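PDB 2X7I: mevalonate kinase, which probably transfers the gamma-phosphate of ATP to mevalonate, giving 5-phosphomevalonate. Local coordinates for residues K71-R76 and V109-A114; E127-A132 and I146-I151. One frame throughout, in Å; residues are numbered along the deposited sequence.

Interaction 1: residues K71-R76 and V109-A114; sequences KSLVNR and VAFVRA
Leu73 and Phe111 meet where helix 70-80 packs against helix 103-119 in the N-terminal domain of the GHMP kinase fold, and a single aromatic ring makes nearly the whole contact. The phenyl group of Phe111 reaches across to the Leu73-Val74 turn of the other helix. CB of Leu73 stands over one face of that ring, displaced toward its rim; it lies 4.0 Å from the ring centroid and 17° off the ring normal, which meets the geometry of a CH-pi contact. Its nearest ring atom is CE2, with CD2 close behind. Leu73 CD1 continues along the ring to CD2 of Phe111 at 4.1 Å. The two side chains lie alongside each other, pointing opposite ways.

The far end of the ring meets backbone: CZ of Phe111 comes to 3.6 Å from the carbonyl O of Leu73, a van der Waals approach. The Val74 side chain runs roughly perpendicular to that of Phe111, and its CG2 methyl approaches CE1 of Phe111 obliquely at 3.8 Å.

The torsions explain this reach. Phe111 carries CG opposite its backbone N (chi1 -177°), which extends the ring toward helix 70-80 and bridges a separation of 8.0 Å between the CA atoms of Leu73 and Phe111. On Val74, CG2 is the branch beside the backbone N, and it is this methyl that meets the ring.

Further out, Leu73 also touches Ala135 of helix 125-140, and Val74 touches Ile54 of strand 53-58, so helix 70-80 is packed from more than one direction. Behind Phe111, Ala110 and Ala114 turn their methyls to strand 29-45. On the same helix, the carbonyl O of Phe111 is hydrogen-bonded to the hydroxyl OG of Ser115.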
ATOM      1  N   LYS A  71       1.181  18.210   8.663  1.00 47.94           N
ATOM      2  CA  LYS A  71       1.278  19.372   9.555  1.00 48.37           C
ATOM      3  C   LYS A  71       0.327  19.254  10.752  1.00 48.30           C
ATOM      4  O   LYS A  71       0.661  19.692  11.856  1.00 48.38           O
ATOM      5  CB  LYS A  71       1.024  20.671   8.779  1.00 48.56           C
ATOM      6  CG  LYS A  71       2.194  21.047   7.887  1.00 49.50           C
ATOM      7  CD  LYS A  71       1.939  22.230   6.963  1.00 50.89           C
ATOM      8  CE  LYS A  71       3.289  22.714   6.378  1.00 52.44           C
ATOM      9  NZ  LYS A  71       3.185  23.799   5.354  1.00 53.80           N
ATOM     10  N   SER A  72      -0.841  18.649  10.531  1.00 47.30           N
ATOM     11  CA  SER A  72      -1.785  18.386  11.612  1.00 47.70           C
ATOM     12  C   SER A  72      -1.244  17.386  12.635  1.00 47.57           C
ATOM     13  O   SER A  72      -1.466  17.560  13.838  1.00 48.05           O
ATOM     14  CB  SER A  72      -3.133  17.886  11.061  1.00 47.43           C
ATOM     15  OG  SER A  72      -3.841  18.953  10.453  1.00 48.59           O
ATOM     16  N   LEU A  73      -0.554  16.342  12.164  1.00 46.62           N
ATOM     17  CA  LEU A  73       0.037  15.366  13.075  1.00 46.87           C
ATOM     18  C   LEU A  73       1.126  16.009  13.941  1.00 47.64           C
ATOM     19  O   LEU A  73       1.215  15.734  15.131  1.00 48.57           O
ATOM     20  CB  LEU A  73       0.609  14.160  12.320  1.00 46.39           C
ATOM     21  CG  LEU A  73      -0.370  13.309  11.505  1.00 46.08           C
ATOM     22  CD1 LEU A  73       0.306  12.031  11.003  1.00 45.73           C
ATOM     23  CD2 LEU A  73      -1.645  12.995  12.295  1.00 44.94           C
ATOM     24  N   VAL A  74       1.938  16.877  13.347  1.00 47.43           N
ATOM     25  CA  VAL A  74       3.039  17.502  14.071  1.00 48.20           C
ATOM     26  C   VAL A  74       2.528  18.535  15.091  1.00 49.43           C
ATOM     27  O   VAL A  74       2.978  18.555  16.237  1.00 50.01           O
ATOM     28  CB  VAL A  74       4.060  18.139  13.117  1.00 47.99           C
ATOM     29  CG1 VAL A  74       5.183  18.798  13.917  1.00 48.91           C
ATOM     30  CG2 VAL A  74       4.634  17.091  12.166  1.00 46.52           C
ATOM     31  N   ASN A  75       1.594  19.385  14.669  1.00 49.28           N
ATOM     32  CA  ASN A  75       0.955  20.316  15.585  1.00 50.31           C
ATOM     33  C   ASN A  75       0.382  19.597  16.802  1.00 51.78           C
ATOM     34  O   ASN A  75       0.632  19.996  17.930  1.00 52.66           O
ATOM     35  CB  ASN A  75      -0.150  21.106  14.878  1.00 49.64           C
ATOM     36  CG  ASN A  75       0.391  22.200  13.977  1.00 47.93           C
ATOM     37  OD1 ASN A  75       1.584  22.536  14.016  1.00 46.83           O
ATOM     38  ND2 ASN A  75      -0.483  22.762  13.151  1.00 42.13           N
ATOM     39  N   ARG A  76      -0.373  18.532  16.565  1.00 52.41           N
ATOM     40  CA  ARG A  76      -0.946  17.733  17.647  1.00 54.48           C
ATOM     41  C   ARG A  76       0.122  17.159  18.564  1.00 55.32           C
ATOM     42  O   ARG A  76      -0.028  17.170  19.779  1.00 56.88           O
ATOM     43  CB  ARG A  76      -1.790  16.580  17.087  1.00 54.06           C
ATOM     44  CG  ARG A  76      -2.634  15.878  18.145  1.00 58.24           C
ATOM     45  CD  ARG A  76      -3.299  14.618  17.585  1.00 62.18           C
ATOM     46  NE  ARG A  76      -4.003  13.813  18.594  1.00 65.13           N
ATOM     47  CZ  ARG A  76      -5.204  14.101  19.102  1.00 67.74           C
ATOM     48  NH1 ARG A  76      -5.862  15.208  18.732  1.00 67.84           N
ATOM     49  NH2 ARG A  76      -5.750  13.273  19.997  1.00 68.69           N
ATOM     50  N   VAL A 109       1.672   5.226  10.681  1.00 43.53           N
ATOM     51  CA  VAL A 109       2.413   4.221  11.448  1.00 43.80           C
ATOM     52  C   VAL A 109       3.866   4.679  11.702  1.00 44.19           C
ATOM     53  O   VAL A 109       4.377   4.531  12.815  1.00 45.44           O
ATOM     54  CB  VAL A 109       2.384   2.848  10.745  1.00 43.72           C
ATOM     55  CG1 VAL A 109       3.323   1.842  11.430  1.00 43.65           C
ATOM     56  CG2 VAL A 109       0.946   2.310  10.720  1.00 44.54           C
ATOM     57  N   ALA A 110       4.506   5.241  10.673  1.00 43.26           N
ATOM     58  CA  ALA A 110       5.858   5.766  10.774  1.00 43.28           C
ATOM     59  C   ALA A 110       5.926   6.942  11.743  1.00 43.78           C
ATOM     60  O   ALA A 110       6.822   7.013  12.593  1.00 44.50           O
ATOM     61  CB  ALA A 110       6.353   6.184   9.416  1.00 42.92           C
ATOM     62  N   PHE A 111       4.977   7.862  11.623  1.00 44.03           N
ATOM     63  CA  PHE A 111       4.970   9.037  12.481  1.00 44.81           C
ATOM     64  C   PHE A 111       4.761   8.682  13.962  1.00 45.39           C
ATOM     65  O   PHE A 111       5.408   9.270  14.845  1.00 45.91           O
ATOM     66  CB  PHE A 111       3.924  10.055  12.041  1.00 45.29           C
ATOM     67  CG  PHE A 111       3.952  11.298  12.853  1.00 46.63           C
ATOM     68  CD1 PHE A 111       4.854  12.305  12.560  1.00 48.87           C
ATOM     69  CD2 PHE A 111       3.129  11.442  13.947  1.00 47.34           C
ATOM     70  CE1 PHE A 111       4.916  13.449  13.342  1.00 50.25           C
ATOM     71  CE2 PHE A 111       3.188  12.578  14.728  1.00 49.50           C
ATOM     72  CZ  PHE A 111       4.077  13.583  14.427  1.00 50.09           C
ATOM     73  N   VAL A 112       3.857   7.739  14.229  1.00 44.91           N
ATOM     74  CA  VAL A 112       3.572   7.324  15.601  1.00 45.78           C
ATOM     75  C   VAL A 112       4.776   6.613  16.212  1.00 46.40           C
ATOM     76  O   VAL A 112       5.127   6.874  17.349  1.00 47.96           O
ATOM     77  CB  VAL A 112       2.343   6.409  15.697  1.00 45.83           C
ATOM     78  CG1 VAL A 112       2.264   5.780  17.099  1.00 46.41           C
ATOM     79  CG2 VAL A 112       1.075   7.187  15.377  1.00 45.43           C
ATOM     80  N   ARG A 113       5.391   5.715  15.451  1.00 45.75           N
ATOM     81  CA  ARG A 113       6.623   5.069  15.863  1.00 47.07           C
ATOM     82  C   ARG A 113       7.717   6.095  16.222  1.00 47.93           C
ATOM     83  O   ARG A 113       8.276   6.055  17.314  1.00 49.31           O
ATOM     84  CB  ARG A 113       7.110   4.124  14.764  1.00 46.52           C
ATOM     85  CG  ARG A 113       6.358   2.808  14.751  1.00 47.30           C
ATOM     86  CD  ARG A 113       6.680   1.944  13.532  1.00 46.22           C
ATOM     87  NE  ARG A 113       6.127   0.600  13.705  1.00 47.13           N
ATOM     88  CZ  ARG A 113       5.917  -0.284  12.730  1.00 45.09           C
ATOM     89  NH1 ARG A 113       6.210  -0.002  11.464  1.00 44.63           N
ATOM     90  NH2 ARG A 113       5.409  -1.466  13.033  1.00 45.81           N
ATOM     91  N   ALA A 114       7.999   7.011  15.295  1.00 47.30           N
ATOM     92  CA  ALA A 114       8.951   8.091  15.516  1.00 47.88           C
ATOM     93  C   ALA A 114       8.628   8.882  16.782  1.00 49.15           C
ATOM     94  O   ALA A 114       9.534   9.243  17.545  1.00 50.31           O
ATOM     95  CB  ALA A 114       8.968   9.025  14.310  1.00 47.28           C
TER

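Interaction 2: residues E127-A132 and I146-I151; sequences ELIEKA and IDTQTI
The CG2 methyl of Thr148 sits between Ile129 and Ala132 in a near-antiparallel helix pair of the GHMP kinase N-terminal domain: the two short segments run at 148° with their axes 9.9 Å apart. The closest CA pair, Ile129 and Thr148, is separated by 6.4 Å.

Apolar contacts centre on that methyl, which touches both CD1 of Ile129 and CB of Ala132, each at 3.8 Å. Thr148 holds it opposite its backbone N (chi1 -53° for OG1), leaving the hydroxyl beside that N. Ala132 directs its methyl toward the partner helix, whereas Ile129 gets there through the end of its side chain.

Polar bonds hold the other branch of Thr148. The bond between its hydroxyl and OE2 of Glu136 links the two helices a turn beyond Ala132, while that to the carbonyl O of Ser144 is local to the start of helix 145-153. On the side of this helix turned away from the contact, Ile146 O accepts from Thr150 N and, across the opposite face of its carbonyl plane, from Thr150 OG1 at 2.7 Å.

Contacts of carbon with oxygen form the last group. The glutamine chain of Gln149 bends at chi2 (59°), and its amide end comes nearer to helix 125-140 than its first bond would suggest. CD1 of Ile129 approaches the backbone O of Thr148 and lies 3.4 Å from OE1 of Gln149.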
ATOM      1  N   GLU A 127      -1.583  -0.354  20.777  1.00 55.80           N
ATOM      2  CA  GLU A 127      -1.440   1.081  20.992  1.00 55.19           C
ATOM      3  C   GLU A 127      -1.126   1.803  19.670  1.00 52.68           C
ATOM      4  O   GLU A 127      -1.715   2.838  19.353  1.00 51.49           O
ATOM      5  CB  GLU A 127      -0.344   1.344  22.029  1.00 57.09           C
ATOM      6  CG  GLU A 127      -0.405   2.707  22.677  1.00 59.20           C
ATOM      7  CD  GLU A 127       0.433   2.816  23.955  1.00 64.52           C
ATOM      8  OE1 GLU A 127       0.536   3.962  24.481  1.00 66.20           O
ATOM      9  OE2 GLU A 127       0.985   1.775  24.424  1.00 65.70           O
ATOM     10  N   LEU A 128      -0.200   1.234  18.907  1.00 51.24           N
ATOM     11  CA  LEU A 128       0.140   1.735  17.586  1.00 49.32           C
ATOM     12  C   LEU A 128      -1.075   1.730  16.672  1.00 47.55           C
ATOM     13  O   LEU A 128      -1.304   2.691  15.947  1.00 46.50           O
ATOM     14  CB  LEU A 128       1.263   0.878  16.973  1.00 49.23           C
ATOM     15  CG  LEU A 128       1.747   1.218  15.566  1.00 47.82           C
ATOM     16  CD1 LEU A 128       1.946   2.738  15.406  1.00 46.26           C
ATOM     17  CD2 LEU A 128       3.042   0.421  15.219  1.00 45.28           C
ATOM     18  N   ILE A 129      -1.837   0.636  16.709  1.00 47.46           N
ATOM     19  CA  ILE A 129      -3.052   0.485  15.916  1.00 46.63           C
ATOM     20  C   ILE A 129      -4.024   1.627  16.196  1.00 46.65           C
ATOM     21  O   ILE A 129      -4.493   2.284  15.267  1.00 45.58           O
ATOM     22  CB  ILE A 129      -3.789  -0.857  16.221  1.00 47.47           C
ATOM     23  CG1 ILE A 129      -2.973  -2.064  15.730  1.00 48.08           C
ATOM     24  CG2 ILE A 129      -5.167  -0.868  15.570  1.00 46.31           C
ATOM     25  CD1 ILE A 129      -2.796  -2.103  14.237  1.00 47.16           C
ATOM     26  N   GLU A 130      -4.308   1.853  17.478  1.00 47.31           N
ATOM     27  CA  GLU A 130      -5.204   2.919  17.898  1.00 48.17           C
ATOM     28  C   GLU A 130      -4.693   4.303  17.482  1.00 47.91           C
ATOM     29  O   GLU A 130      -5.439   5.090  16.910  1.00 48.16           O
ATOM     30  CB  GLU A 130      -5.398   2.897  19.416  1.00 49.79           C
ATOM     31  CG  GLU A 130      -5.996   1.592  19.965  1.00 51.88           C
ATOM     32  CD  GLU A 130      -7.466   1.453  19.688  1.00 52.71           C
ATOM     33  OE1 GLU A 130      -8.091   2.438  19.258  1.00 54.22           O
ATOM     34  OE2 GLU A 130      -7.999   0.358  19.916  1.00 55.37           O
ATOM     35  N   LYS A 131      -3.430   4.594  17.769  1.00 48.12           N
ATOM     36  CA  LYS A 131      -2.864   5.908  17.486  1.00 48.32           C
ATOM     37  C   LYS A 131      -2.708   6.162  15.986  1.00 46.92           C
ATOM     38  O   LYS A 131      -2.906   7.275  15.523  1.00 45.71           O
ATOM     39  CB  LYS A 131      -1.516   6.077  18.187  1.00 49.68           C
ATOM     40  CG  LYS A 131      -1.602   6.294  19.688  1.00 52.65           C
ATOM     41  CD  LYS A 131      -1.781   7.773  20.040  1.00 55.88           C
ATOM     42  CE  LYS A 131      -1.359   8.061  21.488  1.00 59.55           C
ATOM     43  NZ  LYS A 131      -1.913   9.353  22.019  1.00 61.69           N
ATOM     44  N   ALA A 132      -2.346   5.129  15.232  1.00 46.47           N
ATOM     45  CA  ALA A 132      -2.220   5.264  13.784  1.00 45.68           C
ATOM     46  C   ALA A 132      -3.593   5.497  13.149  1.00 45.31           C
ATOM     47  O   ALA A 132      -3.728   6.343  12.267  1.00 45.60           O
ATOM     48  CB  ALA A 132      -1.539   4.040  13.173  1.00 45.08           C
ATOM     49  N   ILE A 146      -8.105  -2.039   7.775  1.00 44.88           N
ATOM     50  CA  ILE A 146      -7.393  -3.131   7.105  1.00 44.74           C
ATOM     51  C   ILE A 146      -5.932  -2.766   6.806  1.00 44.18           C
ATOM     52  O   ILE A 146      -5.042  -3.577   7.040  1.00 44.02           O
ATOM     53  CB  ILE A 146      -8.127  -3.617   5.821  1.00 44.58           C
ATOM     54  CG1 ILE A 146      -7.494  -4.915   5.315  1.00 45.48           C
ATOM     55  CG2 ILE A 146      -8.113  -2.548   4.724  1.00 43.91           C
ATOM     56  CD1 ILE A 146      -8.371  -5.704   4.320  1.00 45.61           C
ATOM     57  N   ASP A 147      -5.697  -1.546   6.312  1.00 44.38           N
ATOM     58  CA  ASP A 147      -4.346  -1.088   5.969  1.00 44.42           C
ATOM     59  C   ASP A 147      -3.480  -1.043   7.230  1.00 44.03           C
ATOM     60  O   ASP A 147      -2.385  -1.578   7.245  1.00 44.47           O
ATOM     61  CB  ASP A 147      -4.357   0.308   5.330  1.00 44.95           C
ATOM     62  CG  ASP A 147      -5.093   0.367   3.979  1.00 47.52           C
ATOM     63  OD1 ASP A 147      -5.755  -0.621   3.576  1.00 51.70           O
ATOM     64  OD2 ASP A 147      -5.010   1.439   3.319  1.00 49.46           O
ATOM     65  N   THR A 148      -3.987  -0.434   8.292  1.00 43.49           N
ATOM     66  CA  THR A 148      -3.218  -0.302   9.520  1.00 43.94           C
ATOM     67  C   THR A 148      -2.890  -1.668  10.153  1.00 44.62           C
ATOM     68  O   THR A 148      -1.768  -1.902  10.592  1.00 44.52           O
ATOM     69  CB  THR A 148      -3.937   0.587  10.557  1.00 44.00           C
ATOM     70  OG1 THR A 148      -4.279   1.843   9.957  1.00 43.48           O
ATOM     71  CG2 THR A 148      -3.042   0.831  11.769  1.00 43.78           C
ATOM     72  N   GLN A 149      -3.868  -2.559  10.200  1.00 45.08           N
ATOM     73  CA  GLN A 149      -3.649  -3.880  10.776  1.00 46.62           C
ATOM     74  C   GLN A 149      -2.670  -4.711   9.933  1.00 46.60           C
ATOM     75  O   GLN A 149      -1.786  -5.362  10.477  1.00 47.87           O
ATOM     76  CB  GLN A 149      -4.981  -4.615  10.972  1.00 47.10           C
ATOM     77  CG  GLN A 149      -4.856  -6.071  11.435  1.00 49.11           C
ATOM     78  CD  GLN A 149      -4.131  -6.240  12.766  1.00 52.32           C
ATOM     79  OE1 GLN A 149      -3.896  -5.271  13.485  1.00 54.27           O
ATOM     80  NE2 GLN A 149      -3.786  -7.492  13.105  1.00 54.68           N
ATOM     81  N   THR A 150      -2.807  -4.672   8.612  1.00 45.91           N
ATOM     82  CA  THR A 150      -1.882  -5.400   7.735  1.00 45.67           C
ATOM     83  C   THR A 150      -0.461  -4.880   7.915  1.00 45.84           C
ATOM     84  O   THR A 150       0.471  -5.660   8.080  1.00 47.07           O
ATOM     85  CB  THR A 150      -2.289  -5.275   6.252  1.00 45.29           C
ATOM     86  OG1 THR A 150      -3.643  -5.721   6.084  1.00 44.84           O
ATOM     87  CG2 THR A 150      -1.365  -6.092   5.367  1.00 44.50           C
ATOM     88  N   ILE A 151      -0.309  -3.561   7.903  1.00 45.01           N
ATOM     89  CA  ILE A 151       0.994  -2.920   8.063  1.00 45.41           C
ATOM     90  C   ILE A 151       1.643  -3.206   9.426  1.00 46.34           C
ATOM     91  O   ILE A 151       2.780  -3.661   9.479  1.00 48.05           O
ATOM     92  CB  ILE A 151       0.896  -1.391   7.843  1.00 44.81           C
ATOM     93  CG1 ILE A 151       0.647  -1.085   6.365  1.00 44.01           C
ATOM     94  CG2 ILE A 151       2.181  -0.691   8.263  1.00 45.12           C
ATOM     95  CD1 ILE A 151       0.288   0.354   6.126  1.00 44.48           C
TER

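In the fold
From the N terminus, interaction 1 opens on helix 70-80 and closes on helix 103-119, spanning 32 residues that include strand 87-93. Interaction 2 then opens on helix 125-140 and closes on helix 145-153 after only 13 residues. The two are in series, neither nested nor crossed, with centres about 14 Å apart. Helices 103-119 and 125-140, consecutive in the chain, join them directly: Val112 CG1 packs on Leu128 CD1 at 3.5 Å, and Val109 CG2 on Ala132 CB at 3.9 Å. The contacts join the helices to one another, while helices 103-119 and 145-153 also rest on strands 6-16 and 29-45 through other residues.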